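Saframycin Mx1 synthetase B (Legionella pneumophila subsp. pneumophila, PDB 3KXW) is a member of the AMP-binding (ANL) enzyme superfamily and holds 5'-O-[(S)-(dodecanoyloxy)(hydroxy)phosphoryl]adenosine in its pocket. Local coordinates at residues E208-S213 with Y259-S264; S251-I256 with E284-S289. All blocks are in the same frame, centred on the assembly; numbering follows the deposited sequence.

Contact 1. Residues E208-S213 with Y259-S264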
ATOM      1  N   GLU A 208       2.094  25.339  -2.476  1.00 26.50           N
ATOM      2  CA  GLU A 208       1.505  25.304  -1.147  1.00 24.10           C
ATOM      3  C   GLU A 208       1.407  23.841  -0.657  1.00 21.68           C
ATOM      4  O   GLU A 208       1.186  23.582   0.529  1.00 18.47           O
ATOM      5  CB  GLU A 208       0.123  25.938  -1.201  1.00 26.84           C
ATOM      6  CG  GLU A 208      -0.450  26.335   0.133  1.00 28.97           C
ATOM      7  CD  GLU A 208      -1.796  27.033  -0.023  1.00 31.37           C
ATOM      8  OE1 GLU A 208      -1.951  27.854  -0.978  1.00 31.40           O
ATOM      9  OE2 GLU A 208      -2.693  26.750   0.797  1.00 31.62           O
ATOM     10  N   THR A 209       1.581  22.892  -1.571  1.00 17.59           N
ATOM     11  CA  THR A 209       1.277  21.490  -1.254  1.00 17.86           C
ATOM     12  C   THR A 209       2.178  20.954  -0.154  1.00 16.23           C
ATOM     13  O   THR A 209       3.394  21.170  -0.179  1.00 17.08           O
ATOM     14  CB  THR A 209       1.436  20.585  -2.493  1.00 17.65           C
ATOM     15  OG1 THR A 209       0.510  20.996  -3.514  1.00 18.64           O
ATOM     16  CG2 THR A 209       1.196  19.119  -2.124  1.00 16.26           C
ATOM     17  N   ILE A 210       1.591  20.261   0.816  1.00 14.63           N
ATOM     18  CA  ILE A 210       2.372  19.531   1.801  1.00 13.81           C
ATOM     19  C   ILE A 210       1.782  18.129   1.934  1.00 14.47           C
ATOM     20  O   ILE A 210       0.595  17.959   2.154  1.00 12.59           O
ATOM     21  CB  ILE A 210       2.378  20.250   3.156  1.00 15.35           C
ATOM     22  CG1 ILE A 210       3.106  21.603   3.004  1.00 15.81           C
ATOM     23  CG2 ILE A 210       3.046  19.389   4.236  1.00 14.66           C
ATOM     24  CD1 ILE A 210       3.210  22.382   4.294  1.00 17.27           C
ATOM     25  N   ILE A 211       2.610  17.110   1.779  1.00 14.77           N
ATOM     26  CA  ILE A 211       2.067  15.770   1.883  1.00 13.06           C
ATOM     27  C   ILE A 211       2.356  15.174   3.248  1.00 14.82           C
ATOM     28  O   ILE A 211       3.479  15.270   3.746  1.00 16.81           O
ATOM     29  CB  ILE A 211       2.637  14.866   0.773  1.00 15.16           C
ATOM     30  CG1 ILE A 211       2.241  15.418  -0.609  1.00 15.76           C
ATOM     31  CG2 ILE A 211       2.200  13.415   0.984  1.00 17.54           C
ATOM     32  CD1 ILE A 211       2.858  14.640  -1.789  1.00 20.08           C
ATOM     33  N   PHE A 212       1.355  14.568   3.871  1.00 12.97           N
ATOM     34  CA  PHE A 212       1.630  13.780   5.069  1.00 12.88           C
ATOM     35  C   PHE A 212       1.393  12.302   4.763  1.00 13.37           C
ATOM     36  O   PHE A 212       0.449  11.962   4.051  1.00 12.98           O
ATOM     37  CB  PHE A 212       0.786  14.209   6.275  1.00 12.54           C
ATOM     38  CG  PHE A 212       1.160  13.479   7.508  1.00 13.52           C
ATOM     39  CD1 PHE A 212       2.179  13.967   8.324  1.00 13.51           C
ATOM     40  CD2 PHE A 212       0.621  12.222   7.786  1.00 13.19           C
ATOM     41  CE1 PHE A 212       2.586  13.248   9.438  1.00 14.96           C
ATOM     42  CE2 PHE A 212       1.037  11.510   8.890  1.00 14.01           C
ATOM     43  CZ  PHE A 212       2.028  12.018   9.722  1.00 15.15           C
ATOM     44  N   SER A 213       2.243  11.430   5.279  1.00 12.25           N
ATOM     45  CA  SER A 213       2.015  10.013   5.075  1.00 12.54           C
ATOM     46  C   SER A 213       2.449   9.160   6.241  1.00 12.00           C
ATOM     47  O   SER A 213       3.533   9.357   6.769  1.00 13.43           O
ATOM     48  CB  SER A 213       2.734   9.552   3.817  1.00 12.46           C
ATOM     49  OG  SER A 213       2.456   8.184   3.546  1.00 13.13           O
ATOM     50  N   TYR A 259       0.999  20.399  10.748  1.00 17.13           N
ATOM     51  CA  TYR A 259       1.846  20.681   9.594  1.00 17.42           C
ATOM     52  C   TYR A 259       1.082  21.274   8.415  1.00 16.84           C
ATOM     53  O   TYR A 259       1.655  21.500   7.347  1.00 18.51           O
ATOM     54  CB  TYR A 259       2.606  19.402   9.188  1.00 15.95           C
ATOM     55  CG  TYR A 259       3.644  19.015  10.225  1.00 18.85           C
ATOM     56  CD1 TYR A 259       4.895  19.617  10.238  1.00 21.56           C
ATOM     57  CD2 TYR A 259       3.360  18.085  11.213  1.00 16.89           C
ATOM     58  CE1 TYR A 259       5.843  19.285  11.199  1.00 22.16           C
ATOM     59  CE2 TYR A 259       4.307  17.751  12.190  1.00 19.27           C
ATOM     60  CZ  TYR A 259       5.544  18.368  12.173  1.00 24.44           C
ATOM     61  OH  TYR A 259       6.506  18.040  13.116  1.00 27.01           O
ATOM     62  N   LYS A 260      -0.208  21.530   8.619  1.00 17.51           N
ATOM     63  CA  LYS A 260      -1.086  22.006   7.557  1.00 17.80           C
ATOM     64  C   LYS A 260      -0.899  21.204   6.285  1.00 15.83           C
ATOM     65  O   LYS A 260      -0.741  21.760   5.207  1.00 15.44           O
ATOM     66  CB  LYS A 260      -0.873  23.501   7.297  1.00 21.15           C
ATOM     67  CG  LYS A 260      -1.559  24.349   8.335  1.00 23.67           C
ATOM     68  CD  LYS A 260      -0.981  25.729   8.398  1.00 25.03           C
ATOM     69  CE  LYS A 260      -1.694  26.523   9.474  1.00 27.38           C
ATOM     70  NZ  LYS A 260      -3.029  26.905   8.952  1.00 32.38           N
ATOM     71  N   ALA A 261      -0.940  19.886   6.410  1.00 14.70           N
ATOM     72  CA  ALA A 261      -0.845  19.044   5.235  1.00 13.45           C
ATOM     73  C   ALA A 261      -2.055  19.264   4.348  1.00 13.72           C
ATOM     74  O   ALA A 261      -3.184  19.488   4.831  1.00 13.54           O
ATOM     75  CB  ALA A 261      -0.722  17.536   5.643  1.00 13.23           C
ATOM     76  N   THR A 262      -1.829  19.205   3.043  1.00 12.49           N
ATOM     77  CA  THR A 262      -2.886  19.435   2.070  1.00 13.47           C
ATOM     78  C   THR A 262      -3.307  18.131   1.385  1.00 13.01           C
ATOM     79  O   THR A 262      -4.464  17.969   0.944  1.00 13.12           O
ATOM     80  CB  THR A 262      -2.458  20.494   0.988  1.00 15.07           C
ATOM     81  OG1 THR A 262      -1.400  19.974   0.181  1.00 13.23           O
ATOM     82  CG2 THR A 262      -1.954  21.771   1.656  1.00 14.46           C
ATOM     83  N   ILE A 263      -2.358  17.210   1.282  1.00 11.55           N
ATOM     84  CA  ILE A 263      -2.628  15.909   0.678  1.00 12.86           C
ATOM     85  C   ILE A 263      -2.199  14.795   1.621  1.00 11.62           C
ATOM     86  O   ILE A 263      -1.093  14.815   2.122  1.00 13.44           O
ATOM     87  CB  ILE A 263      -1.872  15.757  -0.643  1.00 12.22           C
ATOM     88  CG1 ILE A 263      -2.244  16.908  -1.588  1.00 13.31           C
ATOM     89  CG2 ILE A 263      -2.217  14.429  -1.295  1.00 14.80           C
ATOM     90  CD1 ILE A 263      -1.529  16.792  -2.954  1.00 15.33           C
ATOM     91  N   SER A 264      -3.103  13.866   1.905  1.00 13.24           N
ATOM     92  CA  SER A 264      -2.761  12.700   2.717  1.00 12.86           C
ATOM     93  C   SER A 264      -3.828  11.685   2.411  1.00 12.87           C
ATOM     94  O   SER A 264      -4.942  12.046   2.016  1.00 11.61           O
ATOM     95  CB  SER A 264      -2.728  13.075   4.215  1.00 12.60           C
ATOM     96  OG  SER A 264      -2.146  12.072   5.020  1.00 13.39           O
TER
HETATM   97  O   HOH W   1      -0.146  24.044   3.507  1.00 23.24           O
HETATM   98  O   HOH W   2      -2.112  20.427  -2.359  1.00 16.30           O

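Contact 2. Residues S251-I256 with E284-S289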
ATOM      1  N   SER A 251      -2.996  10.463  15.896  1.00 16.16           N
ATOM      2  CA  SER A 251      -1.772  11.191  15.536  1.00 16.42           C
ATOM      3  C   SER A 251      -1.734  11.565  14.047  1.00 16.13           C
ATOM      4  O   SER A 251      -1.166  12.585  13.676  1.00 14.78           O
ATOM      5  CB  SER A 251      -0.495  10.469  15.978  1.00 17.96           C
ATOM      6  OG  SER A 251      -0.297   9.299  15.216  1.00 19.43           O
ATOM      7  N   TRP A 252      -2.365  10.763  13.197  1.00 15.25           N
ATOM      8  CA  TRP A 252      -2.476  11.140  11.783  1.00 14.00           C
ATOM      9  C   TRP A 252      -3.140  12.512  11.630  1.00 14.86           C
ATOM     10  O   TRP A 252      -2.668  13.375  10.889  1.00 13.54           O
ATOM     11  CB  TRP A 252      -3.302  10.099  11.033  1.00 14.60           C
ATOM     12  CG  TRP A 252      -3.398  10.275   9.520  1.00 12.53           C
ATOM     13  CD1 TRP A 252      -2.591  11.023   8.717  1.00 12.54           C
ATOM     14  CD2 TRP A 252      -4.326   9.613   8.655  1.00 12.41           C
ATOM     15  NE1 TRP A 252      -2.974  10.886   7.398  1.00 11.74           N
ATOM     16  CE2 TRP A 252      -4.030  10.014   7.333  1.00 11.34           C
ATOM     17  CE3 TRP A 252      -5.371   8.702   8.870  1.00 13.41           C
ATOM     18  CZ2 TRP A 252      -4.753   9.551   6.222  1.00 12.95           C
ATOM     19  CZ3 TRP A 252      -6.108   8.251   7.761  1.00 12.50           C
ATOM     20  CH2 TRP A 252      -5.788   8.676   6.450  1.00 12.94           C
ATOM     21  N   LEU A 253      -4.252  12.697  12.321  1.00 14.57           N
ATOM     22  CA  LEU A 253      -5.043  13.920  12.176  1.00 14.83           C
ATOM     23  C   LEU A 253      -4.405  15.082  12.941  1.00 15.40           C
ATOM     24  O   LEU A 253      -4.462  16.230  12.499  1.00 16.81           O
ATOM     25  CB  LEU A 253      -6.499  13.678  12.598  1.00 15.78           C
ATOM     26  CG  LEU A 253      -7.135  12.413  12.011  1.00 16.96           C
ATOM     27  CD1 LEU A 253      -8.582  12.316  12.500  1.00 15.92           C
ATOM     28  CD2 LEU A 253      -7.102  12.380  10.476  1.00 16.17           C
ATOM     29  N   LYS A 254      -3.780  14.784  14.078  1.00 16.53           N
ATOM     30  CA  LYS A 254      -2.960  15.787  14.777  1.00 18.47           C
ATOM     31  C   LYS A 254      -1.817  16.325  13.912  1.00 17.01           C
ATOM     32  O   LYS A 254      -1.581  17.547  13.850  1.00 16.08           O
ATOM     33  CB  LYS A 254      -2.370  15.229  16.069  1.00 18.76           C
ATOM     34  CG  LYS A 254      -3.341  15.201  17.224  1.00 23.17           C
ATOM     35  CD  LYS A 254      -2.566  14.911  18.527  1.00 29.99           C
ATOM     36  CE  LYS A 254      -3.466  14.952  19.758  1.00 33.78           C
ATOM     37  NZ  LYS A 254      -2.713  14.618  21.014  1.00 37.42           N
ATOM     38  N   HIS A 255      -1.093  15.435  13.250  1.00 15.74           N
ATOM     39  CA  HIS A 255      -0.007  15.908  12.383  1.00 15.51           C
ATOM     40  C   HIS A 255      -0.509  16.675  11.170  1.00 15.59           C
ATOM     41  O   HIS A 255       0.113  17.658  10.772  1.00 14.99           O
ATOM     42  CB  HIS A 255       0.924  14.772  11.968  1.00 16.18           C
ATOM     43  CG  HIS A 255       1.742  14.257  13.103  1.00 16.29           C
ATOM     44  ND1 HIS A 255       2.103  12.937  13.238  1.00 19.51           N
ATOM     45  CD2 HIS A 255       2.241  14.899  14.184  1.00 17.95           C
ATOM     46  CE1 HIS A 255       2.815  12.788  14.341  1.00 17.65           C
ATOM     47  NE2 HIS A 255       2.916  13.963  14.930  1.00 22.29           N
ATOM     48  N   ILE A 256      -1.616  16.230  10.581  1.00 13.43           N
ATOM     49  CA  ILE A 256      -2.183  16.943   9.454  1.00 12.86           C
ATOM     50  C   ILE A 256      -2.481  18.356   9.916  1.00 16.11           C
ATOM     51  O   ILE A 256      -2.255  19.337   9.183  1.00 15.72           O
ATOM     52  CB  ILE A 256      -3.467  16.249   8.923  1.00 14.94           C
ATOM     53  CG1 ILE A 256      -3.081  15.001   8.087  1.00 13.15           C
ATOM     54  CG2 ILE A 256      -4.322  17.226   8.123  1.00 15.10           C
ATOM     55  CD1 ILE A 256      -4.306  14.121   7.650  1.00 14.36           C
ATOM     56  N   GLU A 284     -10.716  17.135  20.254  1.00 25.64           N
ATOM     57  CA  GLU A 284     -10.469  18.533  20.614  1.00 25.95           C
ATOM     58  C   GLU A 284      -9.054  18.936  20.206  1.00 22.98           C
ATOM     59  O   GLU A 284      -8.096  18.235  20.499  1.00 23.62           O
ATOM     60  CB  GLU A 284     -10.695  18.748  22.119  1.00 29.08           C
ATOM     61  CG  GLU A 284     -11.235  20.143  22.436  1.00 32.26           C
ATOM     62  CD  GLU A 284     -11.578  20.378  23.917  1.00 35.85           C
ATOM     63  OE1 GLU A 284     -11.865  19.406  24.661  1.00 35.43           O
ATOM     64  OE2 GLU A 284     -11.565  21.566  24.332  1.00 34.95           O
ATOM     65  N   GLY A 285      -8.918  20.051  19.500  1.00 21.92           N
ATOM     66  CA  GLY A 285      -7.609  20.433  19.008  1.00 21.38           C
ATOM     67  C   GLY A 285      -7.357  20.174  17.522  1.00 21.29           C
ATOM     68  O   GLY A 285      -6.402  20.708  16.966  1.00 19.97           O
ATOM     69  N   LEU A 286      -8.191  19.364  16.866  1.00 18.44           N
ATOM     70  CA  LEU A 286      -7.994  19.118  15.436  1.00 18.34           C
ATOM     71  C   LEU A 286      -8.428  20.319  14.607  1.00 18.74           C
ATOM     72  O   LEU A 286      -9.306  21.057  15.006  1.00 20.98           O
ATOM     73  CB  LEU A 286      -8.781  17.888  14.976  1.00 17.74           C
ATOM     74  CG  LEU A 286      -8.359  16.556  15.577  1.00 15.69           C
ATOM     75  CD1 LEU A 286      -9.265  15.433  15.043  1.00 17.30           C
ATOM     76  CD2 LEU A 286      -6.884  16.273  15.285  1.00 15.51           C
ATOM     77  N   ASP A 287      -7.807  20.491  13.446  1.00 17.26           N
ATOM     78  CA  ASP A 287      -8.235  21.455  12.440  1.00 19.08           C
ATOM     79  C   ASP A 287      -7.773  20.905  11.109  1.00 18.15           C
ATOM     80  O   ASP A 287      -6.593  20.967  10.787  1.00 17.78           O
ATOM     81  CB  ASP A 287      -7.600  22.823  12.662  1.00 19.68           C
ATOM     82  CG  ASP A 287      -7.913  23.807  11.532  1.00 21.55           C
ATOM     83  OD1 ASP A 287      -8.730  23.498  10.637  1.00 21.70           O
ATOM     84  OD2 ASP A 287      -7.357  24.920  11.551  1.00 25.19           O
ATOM     85  N   LEU A 288      -8.712  20.376  10.341  1.00 17.38           N
ATOM     86  CA  LEU A 288      -8.379  19.650   9.132  1.00 17.51           C
ATOM     87  C   LEU A 288      -8.710  20.468   7.892  1.00 17.36           C
ATOM     88  O   LEU A 288      -8.823  19.921   6.793  1.00 16.97           O
ATOM     89  CB  LEU A 288      -9.139  18.309   9.109  1.00 18.49           C
ATOM     90  CG  LEU A 288      -8.830  17.404  10.314  1.00 17.08           C
ATOM     91  CD1 LEU A 288      -9.780  16.175  10.370  1.00 18.29           C
ATOM     92  CD2 LEU A 288      -7.347  16.991  10.400  1.00 16.56           C
ATOM     93  N   SER A 289      -8.884  21.782   8.059  1.00 17.98           N
ATOM     94  CA  SER A 289      -9.253  22.623   6.914  1.00 18.58           C
ATOM     95  C   SER A 289      -8.206  22.657   5.797  1.00 16.25           C
ATOM     96  O   SER A 289      -8.560  22.881   4.650  1.00 18.64           O
ATOM     97  CB  SER A 289      -9.597  24.060   7.353  1.00 20.25           C
ATOM     98  OG  SER A 289      -8.557  24.593   8.160  1.00 21.63           O
TER

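Contact 1. Residues E208-S213 with Y259-S264
Ile210 and Thr262 grip each other through backbone and side chain. Ile210 N donates to Thr262 OG1 (3.1 Å), and Thr262 N returns a bond to Ile210 O (2.9 Å). Thr262 OG1 stands between its own backbone N and carbonyl carbon (chi1 67°), the setting that turns the hydroxyl toward Ile210 N. Ile210 O also accepts from Ile263 N at 3.2 Å, so one carbonyl holds two successive amides, Thr262 N in its plane and Ile263 N tilted from it. Beyond it Phe212 N donates to Ile263 O (3.0 Å), which completes the single beta bridge of Ile211 with Ile263. Ser264 OG donates to Phe212 O at 2.8 Å, but from well above the carbonyl plane, 56° out of it; the same hydroxyl is bonded to Trp252.

Water extends the polar contact: one molecule joins Glu208 O to Lys260 O, and another joins the hydroxyls of Thr209 and Thr262. Thr209 OG1 is also hydrogen-bonded to Asn206 N.

Among apolar contacts, Phe212 CB meets Ala261 CB at 3.7 Å, Thr209 CG2 touches Ile263 CD1 at 3.7 Å, and Ile211 CG1 lies 4.1 Å from Ile263 CB. The Ile210 CD1 methyl packs on the backbone carbonyl of Tyr259, just before Lys260 ends the helix in a Schellman motif.

Strands 210-213 and 263-266 are each outermost in their own sheet, and this bridge fastens the two edges together. With the Ile211 side chain about 4 Å from the bound ligand, the chemistry implies a junction set by backbone amides and carbonyls together with the hydroxyls of Thr262 and Ser264, beside the pocket.

Contact 2. Residues S251-I256 with E284-S289
Leu286 and Leu288 press their CD2 methyls onto one flank of the helix carrying Leu253 and Ile256. The tight part is wholly apolar in its side chains. Leu286 CD2 lies 3.8 Å from Leu253 CB and also reaches the helix backbone, 3.6 Å from Lys254 N. Leu288 CD2 sits between two helical residues one turn apart, 3.6 Å from Leu253 O and 3.8 Å from Ile256 CG2. With CG1 of Ile256 beside the backbone N (chi1 -77°), CG2 is the branch left to meet Leu288, and the two side chains cross at about a right angle. Phe313 of helix 303-313 touches Leu253, Leu286 and Leu288, adding an aromatic side to the cluster.

The solvent side is looser. Lys254 begins by pointing away from the loop and runs extended beyond CG, giving Leu286 CD2 just a 4.2 Å contact at its CG. On the exposed part of the loop, Asp287 and Ser289 bond to each other instead of to segment 251-256. Asp287 OD1 accepts from Ser289 OG (2.7 Å) and Ser289 N (3.1 Å), both from the same face of the carboxylate; the backbone bond makes an Asx turn. Asp287 N is bonded to Thr257 OG1, which ties the loop to the helix between the two leucines.

The arrangement is helix-against-loop packing within an alpha/beta domain: two leucines of the connection entering strand 293-296 cover the apolar flank of helix 250-259, which precedes neighbouring strand 263-266.

Contacts 1 and 2 have centres 12 Å apart on the same side of the chain's centre, both in the AMP-binding enzyme part of the chain. Their segments alternate along the chain, in the order 208-213, 251-256, 259-264, 284-289. Helix 250-259 supplies contact 2 and runs almost directly into strand 263-266 of contact 1. The two meet physically: Ala261 N lies 3.1 Å from Ile256 O, a probable hydrogen bond, and His255 CB packs 3.4 Å from Phe212 CE1. Trp252 and His255 thus touch contact 1 while Leu253 and Ile256 meet the loop of contact 2, and that loop leads to strand 293-296, which lies beside strand 263-266 in one sheet.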